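Local structure of salmonella typhimurium DB7155 bacteriophage DET7 tailspike (Bacteriophage, 2V5I) at residues T95-F101 with T119-K124; I125-Q129 with H223-G227; N416-L422 with V433-D438; S469-H475 with W486-L492. The protein probably binds and hydrolyses the O-antigen of the Salmonella host, acting as the trimeric receptor-binding tailspike of the phage. One frame throughout, in Å; residues are numbered along the deposited sequence.

Interaction 1. Residues T95-F101 with T119-K124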
loop_
_atom_site.group_PDB
_atom_site.type_symbol
_atom_site.label_atom_id
_atom_site.label_comp_id
_atom_site.label_asym_id
_atom_site.label_seq_id
_atom_site.Cartn_x
_atom_site.Cartn_y
_atom_site.Cartn_z
ATOM N N THR A 95 14.962 39.962 5.094
ATOM C CA THR A 95 15.712 40.145 3.869
ATOM C C THR A 95 15.104 39.288 2.754
ATOM O O THR A 95 14.663 38.139 2.991
ATOM C CB THR A 95 17.184 39.774 4.083
ATOM O OG1 THR A 95 17.791 40.633 5.082
ATOM C CG2 THR A 95 17.945 39.930 2.780
ATOM N N THR A 96 15.150 39.788 1.527
ATOM C CA THR A 96 14.726 39.007 0.361
ATOM C C THR A 96 16.052 38.497 -0.258
ATOM O O THR A 96 16.832 39.295 -0.790
ATOM C CB THR A 96 13.957 39.865 -0.649
ATOM O OG1 THR A 96 12.706 40.299 -0.080
ATOM C CG2 THR A 96 13.656 39.123 -1.908
ATOM N N PRO A 97 16.348 37.210 -0.110
ATOM C CA PRO A 97 17.655 36.696 -0.503
ATOM C C PRO A 97 17.792 36.481 -2.022
ATOM O O PRO A 97 16.795 36.410 -2.747
ATOM C CB PRO A 97 17.689 35.329 0.217
ATOM C CG PRO A 97 16.309 34.967 0.319
ATOM C CD PRO A 97 15.485 36.154 0.433
ATOM N N TRP A 98 19.032 36.345 -2.526
ATOM C CA TRP A 98 19.297 35.879 -3.868
ATOM C C TRP A 98 19.103 34.351 -3.871
ATOM O O TRP A 98 19.676 33.636 -3.047
ATOM C CB TRP A 98 20.712 36.164 -4.294
ATOM C CG TRP A 98 20.976 37.638 -4.460
ATOM C CD1 TRP A 98 21.512 38.457 -3.548
ATOM C CD2 TRP A 98 20.685 38.419 -5.610
ATOM N NE1 TRP A 98 21.594 39.768 -4.064
ATOM C CE2 TRP A 98 21.075 39.759 -5.319
ATOM C CE3 TRP A 98 20.126 38.145 -6.841
ATOM C CZ2 TRP A 98 20.923 40.791 -6.226
ATOM C CZ3 TRP A 98 19.962 39.215 -7.761
ATOM C CH2 TRP A 98 20.359 40.499 -7.437
ATOM N N VAL A 99 18.336 33.871 -4.831
ATOM C CA VAL A 99 18.082 32.430 -4.939
ATOM C C VAL A 99 18.327 31.920 -6.354
ATOM O O VAL A 99 18.237 32.673 -7.317
ATOM C CB VAL A 99 16.627 32.091 -4.523
ATOM C CG1 VAL A 99 16.413 32.453 -3.116
ATOM C CG2 VAL A 99 15.599 32.675 -5.443
ATOM N N ILE A 100 18.643 30.619 -6.463
ATOM C CA ILE A 100 18.608 29.917 -7.733
ATOM C C ILE A 100 17.309 29.109 -7.877
ATOM O O ILE A 100 16.567 28.912 -6.899
ATOM C CB ILE A 100 19.845 29.009 -7.960
ATOM C CG1 ILE A 100 19.940 27.960 -6.862
ATOM C CG2 ILE A 100 21.101 29.841 -8.093
ATOM C CD1 ILE A 100 20.858 26.793 -7.166
ATOM N N PHE A 101 16.983 28.805 -9.140
ATOM C CA PHE A 101 15.741 28.175 -9.515
ATOM C C PHE A 101 15.987 27.184 -10.651
ATOM O O PHE A 101 15.671 27.455 -11.825
ATOM C CB PHE A 101 14.702 29.234 -9.902
ATOM C CG PHE A 101 13.297 28.754 -9.915
ATOM C CD1 PHE A 101 12.550 28.700 -8.745
ATOM C CD2 PHE A 101 12.695 28.335 -11.082
ATOM C CE1 PHE A 101 11.209 28.283 -8.765
ATOM C CE2 PHE A 101 11.352 27.906 -11.093
ATOM C CZ PHE A 101 10.627 27.894 -9.936
ATOM N N THR A 119 19.426 31.848 -13.615
ATOM C CA THR A 119 18.138 31.901 -12.906
ATOM C C THR A 119 18.202 32.769 -11.641
ATOM O O THR A 119 17.166 33.028 -11.007
ATOM C CB THR A 119 17.645 30.479 -12.468
ATOM O OG1 THR A 119 18.484 29.958 -11.435
ATOM C CG2 THR A 119 17.547 29.551 -13.669
ATOM N N LEU A 120 19.379 33.253 -11.318
ATOM C CA LEU A 120 19.620 33.987 -10.060
ATOM C C LEU A 120 18.707 35.205 -10.017
ATOM O O LEU A 120 18.637 35.996 -10.969
ATOM C CB LEU A 120 21.083 34.409 -9.917
ATOM C CG LEU A 120 21.495 34.965 -8.553
ATOM C CD1 LEU A 120 21.571 33.855 -7.519
ATOM C CD2 LEU A 120 22.831 35.692 -8.656
ATOM N N LYS A 121 17.946 35.317 -8.931
ATOM C CA LYS A 121 17.049 36.446 -8.701
ATOM C C LYS A 121 16.811 36.634 -7.207
ATOM O O LYS A 121 17.091 35.723 -6.414
ATOM C CB LYS A 121 15.713 36.245 -9.431
ATOM C CG LYS A 121 14.868 35.069 -8.903
ATOM C CD LYS A 121 13.474 34.956 -9.548
ATOM C CE LYS A 121 12.799 33.637 -9.078
ATOM N NZ LYS A 121 11.301 33.552 -9.322
ATOM N N GLN A 122 16.258 37.781 -6.811
ATOM C CA GLN A 122 15.879 38.008 -5.408
ATOM C C GLN A 122 14.415 37.590 -5.215
ATOM O O GLN A 122 13.519 38.016 -5.963
ATOM C CB GLN A 122 16.117 39.482 -4.984
ATOM C CG GLN A 122 17.579 39.836 -4.872
ATOM C CD GLN A 122 17.846 41.302 -4.503
ATOM O OE1 GLN A 122 17.158 42.219 -4.984
ATOM N NE2 GLN A 122 18.785 41.508 -3.581
ATOM N N SER A 123 14.175 36.638 -4.293
ATOM C CA SER A 123 12.840 36.182 -4.036
ATOM C C SER A 123 12.754 35.603 -2.627
ATOM O O SER A 123 13.684 34.944 -2.168
ATOM C CB SER A 123 12.416 35.065 -5.005
ATOM O OG SER A 123 11.078 34.626 -4.743
ATOM N N LYS A 124 11.609 35.838 -1.989
ATOM C CA LYS A 124 11.306 35.262 -0.706
ATOM C C LYS A 124 10.339 34.083 -0.854
ATOM O O LYS A 124 10.055 33.377 0.128
ATOM C CB LYS A 124 10.626 36.322 0.190
ATOM C CG LYS A 124 11.242 36.500 1.502
ATOM C CD LYS A 124 10.398 37.494 2.380
ATOM C CE LYS A 124 10.936 38.876 2.429
ATOM N NZ LYS A 124 10.200 39.666 3.514
HETATM O O HOH W 1 19.388 40.195 -0.796
#
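Residues Thr95-Phe101 and Thr119-Lys124 form a short two-stranded antiparallel pairing in an excursion from the parallel beta-helix of the tailspike. Val99 and Lys121 are the hydrogen-bonded pair, with Val99 N 2.7 Å from Lys121 O and Lys121 N donating back to Val99 O. Ser123 N extends the pairing to Pro97 O. At the far end a side chain takes over from the backbone. Thr119 OG1 sits between its own N and carbonyl carbon (chi1 69°) and accepts Phe101 N at 3.0 Å; it is also bonded to Val116 O.

Trp98 and Gln122 are the non-hydrogen-bonded pair and share one face. Gln122 CG lies over the middle of the six-membered ring of Trp98, 3.4 Å from its centroid, in a CH-pi contact. The Gln122 amide continues over the indole toward NE1, its plane turned 30° from the ring. Gln122 NE2 and Trp98 NE1 are both donors, so their closeness is not a bond. A water accepts weakly from Gln122 NE2 and donates to Thr96 O. Leu120 CG packs obliquely against Trp98 CE3 at 3.9 Å.

On the face of Val99 and Lys121, Val99 CG2 touches Ser123 CB at 4.0 Å. The lysine amines find partners elsewhere in the same chain: Lys121 NZ forms a salt bridge with Glu126, and Lys124 NZ binds Glu92 and Ser93 O. The pairing follows strand 85-92 of the beta-helix, and helix 113-117 lies in the connection between its two strands. Ile100 bonds through its backbone to Tyr128, in the loop before helix 132-137.

Interaction 2. Residues I125-Q129 with H223-G227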
loop_
_atom_site.group_PDB
_atom_site.type_symbol
_atom_site.label_atom_id
_atom_site.label_comp_id
_atom_site.label_asym_id
_atom_site.label_seq_id
_atom_site.Cartn_x
_atom_site.Cartn_y
_atom_site.Cartn_z
ATOM N N ILE A 125 9.830 33.873 -2.054
ATOM C CA ILE A 125 8.689 32.933 -2.229
ATOM C C ILE A 125 8.978 31.642 -2.980
ATOM O O ILE A 125 8.190 30.691 -2.872
ATOM C CB ILE A 125 7.457 33.611 -2.869
ATOM C CG1 ILE A 125 7.740 33.983 -4.302
ATOM C CG2 ILE A 125 7.048 34.816 -2.048
ATOM C CD1 ILE A 125 6.509 34.184 -5.133
ATOM N N GLU A 126 10.099 31.555 -3.691
ATOM C CA GLU A 126 10.435 30.326 -4.393
ATOM C C GLU A 126 11.925 30.299 -4.695
ATOM O O GLU A 126 12.625 31.315 -4.571
ATOM C CB GLU A 126 9.668 30.208 -5.687
ATOM C CG GLU A 126 9.948 31.291 -6.683
ATOM C CD GLU A 126 8.984 31.272 -7.901
ATOM O OE1 GLU A 126 8.073 30.432 -7.998
ATOM O OE2 GLU A 126 9.174 32.109 -8.801
ATOM N N GLY A 127 12.408 29.142 -5.080
ATOM C CA GLY A 127 13.844 28.918 -5.240
ATOM C C GLY A 127 14.551 28.797 -3.917
ATOM O O GLY A 127 13.923 28.787 -2.856
ATOM N N TYR A 128 15.864 28.608 -3.971
ATOM C CA TYR A 128 16.627 28.541 -2.721
ATOM C C TYR A 128 18.014 29.178 -2.843
ATOM O O TYR A 128 18.594 29.297 -3.937
ATOM C CB TYR A 128 16.747 27.077 -2.230
ATOM C CG TYR A 128 17.552 26.159 -3.138
ATOM C CD1 TYR A 128 16.950 25.552 -4.288
ATOM C CD2 TYR A 128 18.902 25.929 -2.942
ATOM C CE1 TYR A 128 17.665 24.702 -5.095
ATOM C CE2 TYR A 128 19.620 25.115 -3.786
ATOM C CZ TYR A 128 19.018 24.499 -4.885
ATOM O OH TYR A 128 19.721 23.654 -5.729
ATOM N N GLN A 129 18.516 29.589 -1.691
ATOM C CA GLN A 129 19.867 30.155 -1.580
ATOM C C GLN A 129 20.926 29.082 -1.798
ATOM O O GLN A 129 20.915 28.056 -1.116
ATOM C CB GLN A 129 20.078 30.771 -0.217
ATOM C CG GLN A 129 19.162 31.955 0.107
ATOM C CD GLN A 129 19.083 32.212 1.589
ATOM O OE1 GLN A 129 20.012 32.728 2.184
ATOM N NE2 GLN A 129 17.932 31.862 2.201
ATOM N N HIS A 223 7.989 23.218 1.314
ATOM C CA HIS A 223 8.439 23.583 -0.049
ATOM C C HIS A 223 9.819 24.281 -0.026
ATOM O O HIS A 223 10.122 25.075 0.899
ATOM C CB HIS A 223 7.487 24.583 -0.700
ATOM C CG HIS A 223 6.136 24.054 -1.075
ATOM N ND1 HIS A 223 5.263 24.797 -1.831
ATOM C CD2 HIS A 223 5.515 22.861 -0.835
ATOM C CE1 HIS A 223 4.152 24.098 -2.042
ATOM N NE2 HIS A 223 4.286 22.910 -1.469
ATOM N N TYR A 224 10.639 23.964 -1.032
ATOM C CA TYR A 224 11.937 24.619 -1.238
ATOM C C TYR A 224 12.843 24.435 0.010
ATOM O O TYR A 224 12.903 23.312 0.545
ATOM C CB TYR A 224 11.730 26.108 -1.670
ATOM C CG TYR A 224 11.074 26.217 -3.028
ATOM C CD1 TYR A 224 11.723 25.824 -4.147
ATOM C CD2 TYR A 224 9.766 26.738 -3.175
ATOM C CE1 TYR A 224 11.122 25.919 -5.428
ATOM C CE2 TYR A 224 9.175 26.835 -4.419
ATOM C CZ TYR A 224 9.822 26.408 -5.513
ATOM O OH TYR A 224 9.219 26.471 -6.766
ATOM N N GLY A 225 13.568 25.464 0.427
ATOM C CA GLY A 225 14.605 25.333 1.452
ATOM C C GLY A 225 15.927 24.956 0.771
ATOM O O GLY A 225 15.979 24.249 -0.237
ATOM N N SER A 226 17.023 25.435 1.330
ATOM C CA SER A 226 18.332 25.108 0.774
ATOM C C SER A 226 18.830 23.751 1.305
ATOM O O SER A 226 19.815 23.190 0.748
ATOM C CB SER A 226 19.353 26.126 1.226
ATOM O OG SER A 226 19.055 27.434 0.791
ATOM N N GLY A 227 18.265 23.325 2.420
ATOM C CA GLY A 227 18.586 22.042 3.063
ATOM C C GLY A 227 17.434 21.066 2.942
ATOM O O GLY A 227 16.757 20.990 1.876
HETATM O O HOH W 2 7.048 27.948 -7.061
HETATM O O HOH W 3 14.317 28.275 -0.213
HETATM O O HOH W 4 16.896 29.245 0.693
#
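Ser226 OG is gripped from two directions: it donates to Gln129 O at 2.7 Å and accepts from a water at 2.8 Å. The bond to Gln129 O lies in the carbonyl plane, on a lone pair. The same water accepts from Gln129 N, so Gln129 O is tied to the serine directly and Gln129 N through the water. A second water joins the backbones, donating to Gly127 O and accepting from Gly225 N.

These bonds fix the loop that follows strand 121-122 onto strand 220-224 of the parallel beta-helix and the residues just after it. Tyr224 supplies the platform. One face of its ring lies under the Glu126-Gly127 peptide, with Gly127 N 3.4 Å above the plane over the ring centre. Glu126 CA sits over the same face toward the rim, in a CH-pi contact 4.0 Å from the centroid. Glu126 CB reaches Tyr224 CE2 at 3.6 Å.

At the ring edge a third water links Tyr224 OH to Glu126 OE1, OE2 being taken by Lys121. Tyr224 OH also bonds to Arg252. Tyr128 CB rests 3.5 Å from Gly225 O, and Tyr128 OH bonds to Asp134.

Interaction 3. Residues N416-L422 with V433-D438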
loop_
_atom_site.group_PDB
_atom_site.type_symbol
_atom_site.label_atom_id
_atom_site.label_comp_id
_atom_site.label_asym_id
_atom_site.label_seq_id
_atom_site.Cartn_x
_atom_site.Cartn_y
_atom_site.Cartn_z
ATOM N N ASN A 416 25.054 -9.348 -4.133
ATOM C CA ASN A 416 25.054 -10.222 -2.985
ATOM C C ASN A 416 23.629 -10.530 -2.468
ATOM O O ASN A 416 23.489 -11.128 -1.379
ATOM C CB ASN A 416 25.865 -9.560 -1.894
ATOM C CG ASN A 416 27.323 -9.353 -2.289
ATOM O OD1 ASN A 416 27.993 -10.297 -2.720
ATOM N ND2 ASN A 416 27.829 -8.117 -2.115
ATOM N N SER A 417 22.607 -10.171 -3.253
ATOM C CA SER A 417 21.226 -10.309 -2.823
ATOM C C SER A 417 20.504 -11.436 -3.570
ATOM O O SER A 417 20.888 -11.769 -4.692
ATOM C CB SER A 417 20.496 -9.003 -3.065
ATOM O OG SER A 417 21.052 -7.974 -2.229
ATOM N N THR A 418 19.414 -11.907 -2.975
ATOM C CA THR A 418 18.493 -12.804 -3.632
ATOM C C THR A 418 17.202 -12.045 -3.898
ATOM O O THR A 418 16.675 -11.407 -2.989
ATOM C CB THR A 418 18.230 -14.015 -2.768
ATOM O OG1 THR A 418 19.468 -14.776 -2.681
ATOM C CG2 THR A 418 17.127 -14.884 -3.374
ATOM N N ILE A 419 16.696 -12.163 -5.132
ATOM C CA ILE A 419 15.513 -11.458 -5.575
ATOM C C ILE A 419 14.495 -12.455 -6.092
ATOM O O ILE A 419 14.845 -13.400 -6.789
ATOM C CB ILE A 419 15.862 -10.408 -6.666
ATOM C CG1 ILE A 419 16.888 -9.407 -6.065
ATOM C CG2 ILE A 419 14.551 -9.774 -7.187
ATOM C CD1 ILE A 419 17.158 -8.269 -6.909
ATOM N N SER A 420 13.242 -12.287 -5.658
ATOM C CA SER A 420 12.109 -13.023 -6.199
ATOM C C SER A 420 11.020 -12.051 -6.611
ATOM O O SER A 420 10.932 -10.962 -6.072
ATOM C CB SER A 420 11.485 -13.958 -5.161
ATOM O OG SER A 420 12.452 -14.806 -4.602
ATOM N N GLY A 421 10.192 -12.447 -7.579
ATOM C CA GLY A 421 9.010 -11.654 -7.912
ATOM C C GLY A 421 9.347 -10.384 -8.669
ATOM O O GLY A 421 8.731 -9.348 -8.427
ATOM N N LEU A 422 10.361 -10.456 -9.541
ATOM C CA LEU A 422 10.743 -9.295 -10.377
ATOM C C LEU A 422 9.799 -9.190 -11.558
ATOM O O LEU A 422 9.668 -10.161 -12.320
ATOM C CB LEU A 422 12.186 -9.447 -10.846
ATOM C CG LEU A 422 12.711 -8.392 -11.782
ATOM C CD1 LEU A 422 12.676 -7.032 -11.162
ATOM C CD2 LEU A 422 14.170 -8.774 -12.174
ATOM N N VAL A 433 22.613 -9.826 -10.130
ATOM C CA VAL A 433 22.123 -10.234 -8.823
ATOM C C VAL A 433 22.846 -11.458 -8.329
ATOM O O VAL A 433 23.380 -12.209 -9.147
ATOM C CB VAL A 433 20.596 -10.497 -8.812
ATOM C CG1 VAL A 433 19.835 -9.213 -9.047
ATOM C CG2 VAL A 433 20.211 -11.567 -9.837
ATOM N N GLY A 434 22.860 -11.637 -7.011
ATOM C CA GLY A 434 23.358 -12.870 -6.390
ATOM C C GLY A 434 22.598 -14.097 -6.887
ATOM O O GLY A 434 23.187 -15.057 -7.365
ATOM N N ASN A 435 21.282 -14.053 -6.752
ATOM C CA ASN A 435 20.422 -15.120 -7.252
ATOM C C ASN A 435 19.043 -14.529 -7.538
ATOM O O ASN A 435 18.611 -13.582 -6.896
ATOM C CB ASN A 435 20.225 -16.244 -6.270
ATOM C CG ASN A 435 19.922 -17.588 -6.952
ATOM O OD1 ASN A 435 19.792 -17.671 -8.202
ATOM N ND2 ASN A 435 19.779 -18.627 -6.163
ATOM N N LEU A 436 18.436 -15.031 -8.585
ATOM C CA LEU A 436 17.052 -14.661 -8.947
ATOM C C LEU A 436 16.269 -15.970 -8.872
ATOM O O LEU A 436 16.661 -16.941 -9.519
ATOM C CB LEU A 436 17.005 -14.093 -10.365
ATOM C CG LEU A 436 15.694 -13.487 -10.833
ATOM C CD1 LEU A 436 15.385 -12.269 -10.036
ATOM C CD2 LEU A 436 15.742 -13.150 -12.304
ATOM N N LEU A 437 15.193 -16.011 -8.081
ATOM C CA LEU A 437 14.582 -17.294 -7.714
ATOM C C LEU A 437 13.070 -17.161 -7.693
ATOM O O LEU A 437 12.553 -16.227 -7.071
ATOM C CB LEU A 437 15.057 -17.676 -6.293
ATOM C CG LEU A 437 15.923 -18.857 -5.911
ATOM C CD1 LEU A 437 16.891 -19.310 -7.002
ATOM C CD2 LEU A 437 16.639 -18.498 -4.608
ATOM N N ASP A 438 12.354 -18.094 -8.361
ATOM C CA ASP A 438 10.883 -18.172 -8.285
ATOM C C ASP A 438 10.442 -19.658 -8.112
ATOM O O ASP A 438 9.969 -20.341 -9.060
ATOM C CB ASP A 438 10.311 -17.488 -9.518
ATOM C CG ASP A 438 10.604 -15.933 -9.514
ATOM O OD1 ASP A 438 9.927 -15.183 -8.699
ATOM O OD2 ASP A 438 11.538 -15.467 -10.271
HETATM O O HOH W 5 20.125 -17.794 -3.235
HETATM O O HOH W 6 11.489 -12.892 -10.959
#
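Ile419 is the centre of this contact, with one branch toward Leu436 on the shared face and another toward Val433, before the corner. Its CG2 meets Leu436 CD1 at 3.9 Å. Leu436 has CG anti to its backbone N (chi1 -172°), which brings CD1 toward Ile419. Leu422 CD2 touches the same methyl more loosely. Ile419 CD1 also approaches Val433 CG1 at 3.6 Å, less certainly, as Val433 has two conformers.

The backbones pair in parallel, as between successive turns of a beta-helix. Asn435 N donates to Ser417 O, Ile419 N to Asn435 O and Leu437 N to Ile419 O. On the other face Thr418 and Asn435 lie side by side, and a water bridges Thr418 OG1 to Asn435 ND2.

Side chains continue the polar edge. Ser420 OG donates to Leu437 O at 2.9 Å. Gly421 N donates to the syn lone pair of Asp438 OD1 at 3.0 Å, while a water joins Asp438 OD2 to Leu422 N. Asp438 OD2 also accepts from Gly442 N of the second subunit.

Strand 417-423 lies between strands 393-398 and 435-448. Beyond, Leu437 and Asp438 pair in parallel with a strand of the second subunit, and Leu436 packs on Phe449 of the third.

Interaction 4. Residues S469-H475 with W486-L492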
loop_
_atom_site.group_PDB
_atom_site.type_symbol
_atom_site.label_atom_id
_atom_site.label_comp_id
_atom_site.label_asym_id
_atom_site.label_seq_id
_atom_site.Cartn_x
_atom_site.Cartn_y
_atom_site.Cartn_z
ATOM N N SER A 469 19.941 -19.190 -23.984
ATOM C CA SER A 469 20.665 -20.430 -24.142
ATOM C C SER A 469 19.826 -21.559 -24.742
ATOM O O SER A 469 20.355 -22.547 -25.252
ATOM C CB SER A 469 21.249 -20.827 -22.794
ATOM O OG SER A 469 20.256 -20.913 -21.764
ATOM N N GLY A 470 18.516 -21.431 -24.602
ATOM C CA GLY A 470 17.625 -22.424 -25.164
ATOM C C GLY A 470 16.195 -21.989 -24.885
ATOM O O GLY A 470 15.948 -20.935 -24.335
ATOM N N ALA A 471 15.256 -22.790 -25.378
ATOM C CA ALA A 471 13.826 -22.477 -25.223
ATOM C C ALA A 471 12.922 -23.686 -25.403
ATOM O O ALA A 471 13.279 -24.684 -26.050
ATOM C CB ALA A 471 13.394 -21.380 -26.231
ATOM N N LEU A 472 11.736 -23.560 -24.795
ATOM C CA LEU A 472 10.573 -24.377 -25.089
ATOM C C LEU A 472 9.620 -23.419 -25.807
ATOM O O LEU A 472 9.275 -22.381 -25.250
ATOM C CB LEU A 472 9.941 -24.832 -23.775
ATOM C CG LEU A 472 8.539 -25.413 -23.864
ATOM C CD1 LEU A 472 8.618 -26.700 -24.573
ATOM C CD2 LEU A 472 7.903 -25.565 -22.421
ATOM N N ARG A 473 9.265 -23.724 -27.061
ATOM C CA ARG A 473 8.483 -22.797 -27.872
ATOM C C ARG A 473 7.361 -23.548 -28.571
ATOM O O ARG A 473 7.517 -24.701 -28.983
ATOM C CB ARG A 473 9.404 -22.179 -28.940
ATOM C CG ARG A 473 10.729 -21.634 -28.487
ATOM C CD ARG A 473 11.404 -20.760 -29.606
ATOM N NE ARG A 473 10.683 -19.481 -29.743
ATOM C CZ ARG A 473 10.757 -18.656 -30.790
ATOM N NH1 ARG A 473 11.516 -18.935 -31.846
ATOM N NH2 ARG A 473 10.042 -17.529 -30.788
ATOM N N SER A 474 6.197 -22.912 -28.646
ATOM C CA SER A 474 5.058 -23.403 -29.427
ATOM C C SER A 474 4.814 -22.429 -30.608
ATOM O O SER A 474 4.898 -21.213 -30.448
ATOM C CB SER A 474 3.832 -23.452 -28.521
ATOM O OG SER A 474 2.718 -23.926 -29.244
ATOM N N HIS A 475 4.474 -22.982 -31.776
ATOM C CA HIS A 475 4.326 -22.215 -33.020
ATOM C C HIS A 475 3.008 -22.663 -33.640
ATOM O O HIS A 475 2.729 -23.864 -33.693
ATOM C CB HIS A 475 5.393 -22.631 -34.009
ATOM C CG HIS A 475 6.797 -22.323 -33.618
ATOM N ND1 HIS A 475 7.496 -21.274 -34.182
ATOM C CD2 HIS A 475 7.678 -22.983 -32.831
ATOM C CE1 HIS A 475 8.733 -21.271 -33.691
ATOM N NE2 HIS A 475 8.862 -22.294 -32.861
ATOM N N TRP A 486 2.908 -26.693 -33.286
ATOM C CA TRP A 486 4.096 -27.510 -33.077
ATOM C C TRP A 486 4.947 -26.998 -31.927
ATOM O O TRP A 486 5.028 -25.786 -31.737
ATOM C CB TRP A 486 4.919 -27.692 -34.331
ATOM C CG TRP A 486 5.516 -26.491 -34.987
ATOM C CD1 TRP A 486 4.931 -25.717 -35.910
ATOM C CD2 TRP A 486 6.906 -26.108 -34.971
ATOM N NE1 TRP A 486 5.811 -24.808 -36.426
ATOM C CE2 TRP A 486 7.033 -24.993 -35.829
ATOM C CE3 TRP A 486 8.014 -26.535 -34.250
ATOM C CZ2 TRP A 486 8.268 -24.377 -36.080
ATOM C CZ3 TRP A 486 9.215 -25.913 -34.477
ATOM C CH2 TRP A 486 9.336 -24.822 -35.366
ATOM N N THR A 487 5.565 -27.935 -31.216
ATOM C CA THR A 487 6.361 -27.616 -30.002
ATOM C C THR A 487 7.826 -27.946 -30.324
ATOM O O THR A 487 8.133 -28.969 -30.933
ATOM C CB THR A 487 5.877 -28.449 -28.842
ATOM O OG1 THR A 487 4.475 -28.131 -28.590
ATOM C CG2 THR A 487 6.608 -28.116 -27.558
ATOM N N GLU A 488 8.733 -27.098 -29.853
ATOM C CA GLU A 488 10.154 -27.387 -30.013
ATOM C C GLU A 488 10.920 -27.126 -28.729
ATOM O O GLU A 488 10.575 -26.250 -27.926
ATOM C CB GLU A 488 10.811 -26.631 -31.120
ATOM C CG GLU A 488 10.653 -25.196 -31.076
ATOM C CD GLU A 488 11.491 -24.383 -32.097
ATOM O OE1 GLU A 488 12.273 -24.903 -32.946
ATOM O OE2 GLU A 488 11.313 -23.138 -32.054
ATOM N N LEU A 489 12.019 -27.879 -28.604
ATOM C CA LEU A 489 13.002 -27.731 -27.557
ATOM C C LEU A 489 14.287 -27.366 -28.305
ATOM O O LEU A 489 14.716 -28.104 -29.192
ATOM C CB LEU A 489 13.196 -29.105 -26.883
ATOM C CG LEU A 489 13.814 -29.217 -25.548
ATOM C CD1 LEU A 489 12.874 -28.530 -24.571
ATOM C CD2 LEU A 489 13.936 -30.747 -25.291
ATOM N N THR A 490 14.833 -26.190 -27.988
ATOM C CA THR A 490 16.008 -25.645 -28.700
ATOM C C THR A 490 17.191 -25.366 -27.794
ATOM O O THR A 490 17.076 -25.255 -26.569
ATOM C CB THR A 490 15.670 -24.311 -29.435
ATOM O OG1 THR A 490 15.629 -23.233 -28.503
ATOM C CG2 THR A 490 14.349 -24.372 -30.195
ATOM N N ALA A 491 18.350 -25.226 -28.456
ATOM C CA ALA A 491 19.621 -24.945 -27.767
ATOM C C ALA A 491 20.440 -23.981 -28.648
ATOM O O ALA A 491 20.503 -24.118 -29.886
ATOM C CB ALA A 491 20.443 -26.228 -27.541
ATOM N N LEU A 492 21.172 -23.096 -27.974
ATOM C CA LEU A 492 22.138 -22.173 -28.575
ATOM C C LEU A 492 23.403 -22.864 -29.115
ATOM O O LEU A 492 23.994 -23.725 -28.470
ATOM C CB LEU A 492 22.598 -21.191 -27.468
ATOM C CG LEU A 492 23.586 -20.054 -27.790
ATOM C CD1 LEU A 492 22.954 -18.984 -28.634
ATOM C CD2 LEU A 492 24.186 -19.489 -26.494
HETATM O O HOH W 7 12.630 -21.086 -32.880
HETATM O O HOH W 8 2.704 -26.453 -29.823
#
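His475 and Glu488 make the one direct side-chain hydrogen bond across this hairpin: His475 NE2 donates to Glu488 OE2 at 2.7 Å. The acceptor lies near the imidazole plane, but the donor stands above the carboxylate plane. A water donates to the same oxygen at 2.6 Å and accepts from Arg473 NH1. Glu488 OE2 thus has two donors, and OE1 is bonded to Ser501. Arg473 NH1 is 4.2 Å from Glu488 OE2, beyond a salt bridge; Arg473 NE pairs with Glu455 instead.

His475 is also held by an offset stack on the six-membered ring of Trp486, centroids 3.8 Å apart and planes at 6°. Trp486 has CG between its N and carbonyl carbon (chi1 62°), which lays the indole over His475.

Backbone bonds run in reciprocal pairs at Ala471-Thr490, Arg473-Glu488 and His475-Trp486. Leu492 N to Ser469 O adds one more. On the opposite face a water joins Ser474 OG and Thr487 OG1. Ser474 OG also bonds to Ser469 of the second subunit, and Thr487 OG1 to Thr490 O there.

Strands 470-476 and 485-493 lie between 453-460 and 501-504 in the antiparallel sheet. A classic beta bulge sets Ser469 and Gly470 opposite Leu458 of strand 453-460.

The four contacts follow one another along the chain and along the elongated spike. Interactions 1 and 2 adjoin, with centres about 9 Å apart. The Lys121-Glu126 salt bridge and the packing of Phe101 on Tyr224 join them, so the excursion is fastened to the beta-helix wall. Interaction 3 lies about 40 Å between centres from interaction 2, among the last parallel strands of the beta-helix, on the other side of the chain's centre. Interaction 4 lies about 25 Å between centres from interaction 3, in an antiparallel sheet. Interactions 3 and 4 both touch the two other subunits, consistent with an intertwined C-terminal region that holds the trimer together.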